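Local coordinates for periplasmic His/Glu/Gln/Arg/opine family-binding protein (Silicibacter pomeroyi, PDB 3I6V) that binds lysine and probably serves as the periplasmic solute-binding component of an ABC transporter for amino acids, at residues C39-L44 and I199-E204; A118-E123 and A148-R153; Y155-V160 and L167-D172. All coordinates share one frame; numbering follows the deposited sequence.

Contact 1: residues C39-L44 and I199-E204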
loop_
_atom_site.group_PDB
_atom_site.type_symbol
_atom_site.label_atom_id
_atom_site.label_comp_id
_atom_site.label_asym_id
_atom_site.label_seq_id
_atom_site.Cartn_x
_atom_site.Cartn_y
_atom_site.Cartn_z
ATOM N N CYS A 39 -14.669 0.267 -11.258
ATOM C CA CYS A 39 -16.089 0.395 -11.048
ATOM C C CYS A 39 -16.822 0.692 -12.360
ATOM O O CYS A 39 -17.937 0.229 -12.564
ATOM C CB CYS A 39 -16.397 1.497 -10.045
ATOM S SG CYS A 39 -16.044 1.058 -8.319
ATOM N N LYS A 40 -16.218 1.508 -13.216
ATOM C CA LYS A 40 -16.822 1.812 -14.507
ATOM C C LYS A 40 -16.974 0.515 -15.321
ATOM O O LYS A 40 -18.024 0.267 -15.895
ATOM C CB LYS A 40 -15.975 2.826 -15.269
ATOM C CG LYS A 40 -16.534 3.192 -16.652
ATOM C CD LYS A 40 -15.574 4.112 -17.387
ATOM C CE LYS A 40 -16.281 4.791 -18.591
ATOM N NZ LYS A 40 -15.252 5.434 -19.420
ATOM N N ARG A 41 -15.933 -0.310 -15.334
ATOM C CA ARG A 41 -15.941 -1.530 -16.113
ATOM C C ARG A 41 -16.854 -2.613 -15.530
ATOM O O ARG A 41 -17.353 -3.448 -16.272
ATOM C CB ARG A 41 -14.531 -2.064 -16.275
ATOM C CG ARG A 41 -13.736 -1.346 -17.322
ATOM C CD ARG A 41 -12.315 -1.744 -17.183
ATOM N NE ARG A 41 -11.436 -1.059 -18.118
ATOM C CZ ARG A 41 -10.671 -1.656 -19.028
ATOM N NH1 ARG A 41 -10.681 -2.975 -19.160
ATOM N NH2 ARG A 41 -9.896 -0.924 -19.826
ATOM N N ALA A 42 -17.086 -2.565 -14.221
ATOM C CA ALA A 42 -17.974 -3.499 -13.518
ATOM C C ALA A 42 -19.425 -3.054 -13.543
ATOM O O ALA A 42 -20.305 -3.803 -13.127
ATOM C CB ALA A 42 -17.514 -3.673 -12.042
ATOM N N GLY A 43 -19.668 -1.837 -14.039
ATOM C CA GLY A 43 -20.995 -1.232 -14.030
ATOM C C GLY A 43 -21.457 -0.796 -12.650
ATOM O O GLY A 43 -22.639 -0.848 -12.345
ATOM N N LEU A 44 -20.530 -0.349 -11.805
ATOM C CA LEU A 44 -20.884 0.058 -10.450
ATOM C C LEU A 44 -20.654 1.559 -10.275
ATOM O O LEU A 44 -19.765 2.122 -10.873
ATOM C CB LEU A 44 -20.031 -0.728 -9.435
ATOM C CG LEU A 44 -20.177 -2.266 -9.501
ATOM C CD1 LEU A 44 -18.983 -2.900 -8.862
ATOM C CD2 LEU A 44 -21.457 -2.696 -8.802
ATOM N N ILE A 199 -10.483 -6.344 -13.152
ATOM C CA ILE A 199 -9.029 -6.362 -13.124
ATOM C C ILE A 199 -8.449 -7.195 -14.288
ATOM O O ILE A 199 -7.498 -6.767 -14.950
ATOM C CB ILE A 199 -8.477 -6.874 -11.759
ATOM C CG1 ILE A 199 -8.847 -5.895 -10.635
ATOM C CG2 ILE A 199 -6.959 -7.062 -11.830
ATOM C CD1 ILE A 199 -8.709 -6.472 -9.215
ATOM N N THR A 200 -8.995 -8.397 -14.503
ATOM C CA THR A 200 -8.529 -9.268 -15.584
ATOM C C THR A 200 -8.610 -8.562 -16.963
ATOM O O THR A 200 -7.649 -8.579 -17.714
ATOM C CB THR A 200 -9.318 -10.588 -15.591
ATOM O OG1 THR A 200 -8.990 -11.310 -14.407
ATOM C CG2 THR A 200 -8.963 -11.461 -16.835
ATOM N N SER A 201 -9.740 -7.933 -17.243
ATOM C CA SER A 201 -9.932 -7.119 -18.468
ATOM C C SER A 201 -8.868 -6.011 -18.633
ATOM O O SER A 201 -8.395 -5.768 -19.748
ATOM C CB SER A 201 -11.350 -6.532 -18.497
ATOM O OG SER A 201 -11.438 -5.330 -17.700
ATOM N N MET A 202 -8.443 -5.370 -17.538
ATOM C CA MET A 202 -7.396 -4.327 -17.637
ATOM C C MET A 202 -6.005 -4.929 -17.857
ATOM O O MET A 202 -5.107 -4.284 -18.446
ATOM C CB MET A 202 -7.386 -3.419 -16.391
ATOM C CG MET A 202 -8.649 -2.582 -16.203
ATOM S SD MET A 202 -8.589 -1.382 -14.842
ATOM C CE MET A 202 -7.194 -0.463 -15.362
ATOM N N LYS A 203 -5.808 -6.152 -17.361
ATOM C CA LYS A 203 -4.567 -6.875 -17.613
ATOM C C LYS A 203 -4.505 -7.308 -19.085
ATOM O O LYS A 203 -3.467 -7.201 -19.711
ATOM C CB LYS A 203 -4.380 -8.090 -16.667
ATOM C CG LYS A 203 -4.099 -7.688 -15.182
ATOM C CD LYS A 203 -3.812 -8.879 -14.280
ATOM C CE LYS A 203 -3.719 -8.457 -12.792
ATOM N NZ LYS A 203 -3.573 -9.657 -11.851
ATOM N N GLU A 204 -5.635 -7.770 -19.615
ATOM C CA GLU A 204 -5.706 -8.310 -20.973
ATOM C C GLU A 204 -5.527 -7.259 -22.102
ATOM O O GLU A 204 -4.940 -7.572 -23.142
ATOM C CB GLU A 204 -6.997 -9.115 -21.147
ATOM C CG GLU A 204 -6.900 -10.504 -20.520
ATOM C CD GLU A 204 -8.237 -11.246 -20.486
ATOM O OE1 GLU A 204 -9.299 -10.610 -20.716
ATOM O OE2 GLU A 204 -8.220 -12.467 -20.202
#

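Contact 2: residues A118-E123 and A148-R153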
loop_
_atom_site.group_PDB
_atom_site.type_symbol
_atom_site.label_atom_id
_atom_site.label_comp_id
_atom_site.label_asym_id
_atom_site.label_seq_id
_atom_site.Cartn_x
_atom_site.Cartn_y
_atom_site.Cartn_z
ATOM N N ALA A 118 6.239 -4.274 9.294
ATOM C CA ALA A 118 6.289 -4.413 10.748
ATOM C C ALA A 118 6.451 -5.889 11.171
ATOM O O ALA A 118 7.232 -6.173 12.059
ATOM C CB ALA A 118 5.037 -3.822 11.416
ATOM N N GLY A 119 5.712 -6.801 10.563
ATOM C CA GLY A 119 5.866 -8.247 10.889
ATOM C C GLY A 119 7.294 -8.770 10.675
ATOM O O GLY A 119 7.830 -9.510 11.504
ATOM N N TYR A 120 7.918 -8.355 9.577
ATOM C CA TYR A 120 9.273 -8.785 9.218
ATOM C C TYR A 120 10.262 -8.245 10.230
ATOM O O TYR A 120 11.150 -8.970 10.692
ATOM C CB TYR A 120 9.614 -8.269 7.810
ATOM C CG TYR A 120 11.030 -8.574 7.355
ATOM C CD1 TYR A 120 11.315 -9.716 6.618
ATOM C CD2 TYR A 120 12.079 -7.690 7.640
ATOM C CE1 TYR A 120 12.635 -9.996 6.182
ATOM C CE2 TYR A 120 13.395 -7.948 7.205
ATOM C CZ TYR A 120 13.671 -9.099 6.486
ATOM O OH TYR A 120 14.985 -9.340 6.066
ATOM N N ILE A 121 10.115 -6.969 10.597
ATOM C CA ILE A 121 11.018 -6.404 11.605
ATOM C C ILE A 121 10.814 -7.034 12.983
ATOM O O ILE A 121 11.804 -7.291 13.695
ATOM C CB ILE A 121 10.915 -4.863 11.684
ATOM C CG1 ILE A 121 11.291 -4.252 10.332
ATOM C CG2 ILE A 121 11.762 -4.330 12.863
ATOM C CD1 ILE A 121 12.762 -4.553 9.835
ATOM N N ALA A 122 9.562 -7.325 13.350
ATOM C CA ALA A 122 9.284 -7.901 14.670
ATOM C C ALA A 122 9.921 -9.294 14.787
ATOM O O ALA A 122 10.387 -9.650 15.864
ATOM C CB ALA A 122 7.773 -8.013 14.958
ATOM N N GLU A 123 9.913 -10.061 13.688
ATOM C CA GLU A 123 10.569 -11.394 13.667
ATOM C C GLU A 123 12.118 -11.271 13.652
ATOM O O GLU A 123 12.821 -12.177 14.121
ATOM C CB GLU A 123 10.077 -12.245 12.485
ATOM C CG GLU A 123 10.828 -13.612 12.385
ATOM C CD GLU A 123 10.317 -14.529 11.267
ATOM O OE1 GLU A 123 9.088 -14.425 10.941
ATOM O OE2 GLU A 123 11.145 -15.367 10.760
ATOM N N ALA A 148 16.504 3.522 11.134
ATOM C CA ALA A 148 16.065 3.391 9.756
ATOM C C ALA A 148 14.562 3.106 9.724
ATOM O O ALA A 148 13.946 2.835 10.748
ATOM C CB ALA A 148 16.843 2.267 9.036
ATOM N N VAL A 149 13.994 3.179 8.540
ATOM C CA VAL A 149 12.600 2.795 8.328
ATOM C C VAL A 149 12.617 1.643 7.329
ATOM O O VAL A 149 13.398 1.666 6.366
ATOM C CB VAL A 149 11.735 3.976 7.779
ATOM C CG1 VAL A 149 12.413 4.608 6.552
ATOM C CG2 VAL A 149 10.319 3.497 7.428
ATOM N N PHE A 150 11.746 0.658 7.550
ATOM C CA PHE A 150 11.572 -0.455 6.602
ATOM C C PHE A 150 10.152 -0.372 6.050
ATOM O O PHE A 150 9.190 -0.437 6.806
ATOM C CB PHE A 150 11.806 -1.777 7.346
ATOM C CG PHE A 150 11.799 -3.006 6.461
ATOM C CD1 PHE A 150 12.765 -3.173 5.460
ATOM C CD2 PHE A 150 10.839 -4.006 6.658
ATOM C CE1 PHE A 150 12.765 -4.329 4.654
ATOM C CE2 PHE A 150 10.817 -5.163 5.882
ATOM C CZ PHE A 150 11.784 -5.333 4.871
ATOM N N ALA A 151 10.031 -0.226 4.735
ATOM C CA ALA A 151 8.751 0.065 4.111
ATOM C C ALA A 151 8.760 -0.367 2.678
ATOM O O ALA A 151 9.778 -0.809 2.153
ATOM C CB ALA A 151 8.454 1.622 4.185
ATOM N N ASP A 152 7.624 -0.197 2.025
ATOM C CA ASP A 152 7.481 -0.552 0.632
ATOM C C ASP A 152 8.401 0.317 -0.211
ATOM O O ASP A 152 8.459 1.566 -0.005
ATOM C CB ASP A 152 6.046 -0.310 0.237
ATOM C CG ASP A 152 5.776 -0.647 -1.171
ATOM O OD1 ASP A 152 5.575 -1.850 -1.467
ATOM O OD2 ASP A 152 5.710 0.316 -1.977
ATOM N N ARG A 153 9.119 -0.324 -1.139
ATOM C CA ARG A 153 10.106 0.354 -1.950
ATOM C C ARG A 153 9.445 1.431 -2.818
ATOM O O ARG A 153 10.011 2.521 -2.993
ATOM C CB ARG A 153 10.896 -0.613 -2.845
ATOM C CG ARG A 153 12.042 0.103 -3.615
ATOM C CD ARG A 153 12.952 -0.846 -4.439
ATOM N NE ARG A 153 13.863 -0.004 -5.195
ATOM C CZ ARG A 153 15.013 0.473 -4.726
ATOM N NH1 ARG A 153 15.455 0.149 -3.511
ATOM N NH2 ARG A 153 15.745 1.256 -5.499
#

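Contact 3: residues Y155-V160 and L167-D172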
loop_
_atom_site.group_PDB
_atom_site.type_symbol
_atom_site.label_atom_id
_atom_site.label_comp_id
_atom_site.label_asym_id
_atom_site.label_seq_id
_atom_site.Cartn_x
_atom_site.Cartn_y
_atom_site.Cartn_z
ATOM N N TYR A 155 6.855 3.201 -2.166
ATOM C CA TYR A 155 6.516 4.323 -1.318
ATOM C C TYR A 155 7.804 5.148 -1.076
ATOM O O TYR A 155 7.799 6.407 -1.142
ATOM C CB TYR A 155 5.919 3.832 0.009
ATOM C CG TYR A 155 5.758 4.927 1.053
ATOM C CD1 TYR A 155 4.825 5.966 0.886
ATOM C CD2 TYR A 155 6.540 4.923 2.203
ATOM C CE1 TYR A 155 4.681 6.976 1.869
ATOM C CE2 TYR A 155 6.411 5.898 3.168
ATOM C CZ TYR A 155 5.506 6.930 2.996
ATOM O OH TYR A 155 5.459 7.890 3.980
ATOM N N LEU A 156 8.897 4.445 -0.805
ATOM C CA LEU A 156 10.184 5.102 -0.467
ATOM C C LEU A 156 10.919 5.776 -1.644
ATOM O O LEU A 156 11.573 6.790 -1.426
ATOM C CB LEU A 156 11.139 4.157 0.267
ATOM C CG LEU A 156 10.676 3.668 1.640
ATOM C CD1 LEU A 156 11.510 2.426 2.077
ATOM C CD2 LEU A 156 10.682 4.764 2.731
ATOM N N VAL A 157 10.797 5.250 -2.858
ATOM C CA VAL A 157 11.545 5.806 -4.001
ATOM C C VAL A 157 11.357 7.349 -4.156
ATOM O O VAL A 157 12.354 8.071 -4.122
ATOM C CB VAL A 157 11.336 5.030 -5.328
ATOM C CG1 VAL A 157 11.825 5.872 -6.565
ATOM C CG2 VAL A 157 12.080 3.638 -5.288
ATOM N N PRO A 158 10.093 7.847 -4.252
ATOM C CA PRO A 158 9.943 9.310 -4.406
ATOM C C PRO A 158 10.403 10.072 -3.170
ATOM O O PRO A 158 10.857 11.205 -3.275
ATOM C CB PRO A 158 8.419 9.498 -4.631
ATOM C CG PRO A 158 7.923 8.127 -5.114
ATOM C CD PRO A 158 8.782 7.163 -4.296
ATOM N N ILE A 159 10.270 9.468 -1.999
ATOM C CA ILE A 159 10.681 10.112 -0.767
ATOM C C ILE A 159 12.216 10.340 -0.713
ATOM O O ILE A 159 12.696 11.444 -0.365
ATOM C CB ILE A 159 10.137 9.327 0.430
ATOM C CG1 ILE A 159 8.629 9.578 0.577
ATOM C CG2 ILE A 159 10.809 9.735 1.700
ATOM C CD1 ILE A 159 8.005 8.765 1.662
ATOM N N VAL A 160 12.973 9.307 -1.076
ATOM C CA VAL A 160 14.417 9.427 -1.241
ATOM C C VAL A 160 14.789 10.482 -2.292
ATOM O O VAL A 160 15.650 11.326 -2.038
ATOM C CB VAL A 160 15.071 8.049 -1.614
ATOM C CG1 VAL A 160 16.518 8.258 -2.143
ATOM C CG2 VAL A 160 15.033 7.125 -0.422
ATOM N N LEU A 167 18.056 11.531 2.855
ATOM C CA LEU A 167 17.572 10.135 3.056
ATOM C C LEU A 167 18.127 9.297 1.952
ATOM O O LEU A 167 18.252 9.771 0.838
ATOM C CB LEU A 167 16.039 10.022 3.012
ATOM C CG LEU A 167 15.326 10.683 4.183
ATOM C CD1 LEU A 167 13.808 10.813 3.882
ATOM C CD2 LEU A 167 15.640 10.027 5.557
ATOM N N MET A 168 18.449 8.038 2.256
ATOM C CA MET A 168 19.005 7.164 1.237
ATOM C C MET A 168 18.645 5.686 1.496
ATOM O O MET A 168 18.454 5.268 2.629
ATOM C CB MET A 168 20.537 7.336 1.175
ATOM C CG MET A 168 21.263 6.985 2.505
ATOM S SD MET A 168 22.773 7.991 2.783
ATOM C CE MET A 168 22.001 9.585 3.057
ATOM N N PHE A 169 18.584 4.907 0.428
ATOM C CA PHE A 169 18.465 3.447 0.575
ATOM C C PHE A 169 19.734 2.824 1.172
ATOM O O PHE A 169 20.853 3.173 0.779
ATOM C CB PHE A 169 18.170 2.817 -0.775
ATOM C CG PHE A 169 16.772 3.090 -1.281
ATOM C CD1 PHE A 169 16.568 3.838 -2.447
ATOM C CD2 PHE A 169 15.656 2.585 -0.586
ATOM C CE1 PHE A 169 15.258 4.088 -2.922
ATOM C CE2 PHE A 169 14.336 2.822 -1.049
ATOM C CZ PHE A 169 14.140 3.561 -2.230
ATOM N N VAL A 170 19.547 1.919 2.133
ATOM C CA VAL A 170 20.646 1.164 2.728
ATOM C C VAL A 170 20.278 -0.337 2.752
ATOM O O VAL A 170 19.087 -0.702 2.794
ATOM C CB VAL A 170 20.979 1.693 4.152
ATOM C CG1 VAL A 170 21.470 3.131 4.074
ATOM C CG2 VAL A 170 19.762 1.648 5.051
ATOM N N GLY A 171 21.287 -1.202 2.694
ATOM C CA GLY A 171 21.050 -2.652 2.762
ATOM C C GLY A 171 20.461 -3.182 1.468
ATOM O O GLY A 171 20.578 -2.569 0.404
ATOM N N ASP A 172 19.819 -4.335 1.544
ATOM C CA ASP A 172 19.302 -4.960 0.333
ATOM C C ASP A 172 17.793 -4.911 0.378
ATOM O O ASP A 172 17.231 -4.912 1.452
ATOM C CB ASP A 172 19.761 -6.421 0.279
ATOM C CG ASP A 172 21.284 -6.552 0.348
ATOM O OD1 ASP A 172 21.807 -6.878 1.443
ATOM O OD2 ASP A 172 21.944 -6.297 -0.678
#

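Contact 1: residues C39-L44 and I199-E204
Ser201 and Met202, near the C-terminal end of helix 189-204, receive the guanidinium group of Arg41, which reaches across from the last turn of helix 30-42. At Ser201 the hydroxyl accepts a hydrogen bond from the arginine: NH1 of Arg41 lies 2.9 Å from OG of Ser201, with a moderately bent N-H...O angle of 143° and the oxygen close to the guanidinium plane. OG sits between the backbone N and the carbonyl carbon of its own residue (chi1 82°), where it also bonds back to the carbonyl of Ala198 one turn earlier. Met202, the next residue, uses CG instead of its sulfur. That methylene covers one face of the guanidinium toward its rim, 3.6 Å from CZ of Arg41, while the rest of Met202 runs on against Leu34 and Leu38 of helix 30-42. Arg41 spans the gap because its chain is extended from CG to NE. Its charge is met by salt bridges from NE to Glu37 and from NH2 to Asp205. The contact thus joins two helices of one lobe through the hydrogen-bonding edge of a flat cation and one face of it, packed by a methylene, and several bonds probably keep that cation from rotating.

Contact 2: residues A118-E123 and A148-R153
Phe150 projects from strand 148-152 against two successive side chains of helix 116-123, Tyr120 and Ile121. The Phe150 and Tyr120 rings are tilted by 27° from parallel and slid so far past one another that they barely overlap, with centroids 4.9 Å apart. Their closest approach is tight, 3.3 Å from CD2 of Tyr120 to CE2 of Phe150. Ile121 meets the same ring nearer its root: its CG1 lies 3.7 Å from CD2 of Phe150, and its CD1 is 3.8 Å from CG of Phe150. CG of Phe150 points opposite the backbone nitrogen (chi1 -174°), which carries the ring out from the strand to the helix. Helix 116-123 is the crossover of a beta-alpha-beta unit, linking the parallel strands 108-112 and 127-131, and Phe150 packs against it from the strand on the other flank of 108-112. With an alanine in place of Phe150, Tyr120 would probably lose this ring neighbour and a gap would be likely to open beside Ile121, between helix and sheet. Farther out, Tyr96 and Leu176 touch both Tyr120 and Phe150, while Val109 touches both Ile121 and Phe150. The strand itself is fixed by backbone hydrogen bonds from Phe150 to Ala110 and from Ala151 to Ser95. At its end Asp152 is the N-cap of helix 153-162, with OD2 bonded to N of Tyr155 and to the hydroxyl of Tyr18. On the helix side, OG1 of Thr115, a residue of the lysine pocket, bonds to N of Ala118, and the Phe150 side chain lies about 9 Å from the bound lysine.

Contact 3: residues Y155-V160 and L167-D172
Helix 155-160 and strand 168-170 run at 132° to each other, their axes approaching to 8.8 Å, and the backbones come nearest where Val160 faces Leu167, with CA atoms 5.4 Å apart. Phe169 fills the angle between them. Its CG stands beside the backbone N (chi1 -71°), and the ring swings from the strand toward the helix to be met by three aliphatic residues. Val160 lays CG2 over one ring face in a CH-pi contact, the methyl 4.0 Å from the centroid of Phe169 and 14° off the ring normal. Val157 and Leu156 approach the far end of the ring obliquely: CG2 of Val157 is 3.7 Å from CZ of Phe169, and CB of Leu156 is equally close to CE2 of the same ring. Strand 148-152, helix 153-162 and strand 168-170 form a beta-alpha-beta crossover, since both strands pair antiparallel with strand 93-98, which lies between them. Val97 of that intervening strand touches Leu156, Val160 and Phe169, and Arg153 at the start of the helix makes a cation-pi contact with the Phe169 ring. Toward the turn that leaves the helix, the other branch of Val160 takes over, with CG1 3.8 Å from O of Leu167. Ile159 adds a methyl-to-methyl contact, its CG2 lying 3.9 Å from CD1 of Leu167, whose side chain also packs on Val141 of helix 134-142. Ser163 bridges the connection, its OG bonded both to O of Val160 and to N of Leu167.

Contact 1 lies on the opposite side of the chain's centre from the other two, its centre about 33 Å from the centre of each, and its segments close a long loop of chain within which contacts 2 and 3 follow one another. Those two are neighbours, with centres about 13 Å apart, and share one mixed sheet: strand 148-152 of contact 2 leads directly into helix 153-162 of contact 3. They touch where CD1 of Leu156 lies 3.7 Å from O of Ala151. This division agrees with the two-lobed fold of periplasmic binding proteins, with contact 1 joining early and late helices of one lobe, contacts 2 and 3 lying in the other, and lysine bound between the lobes.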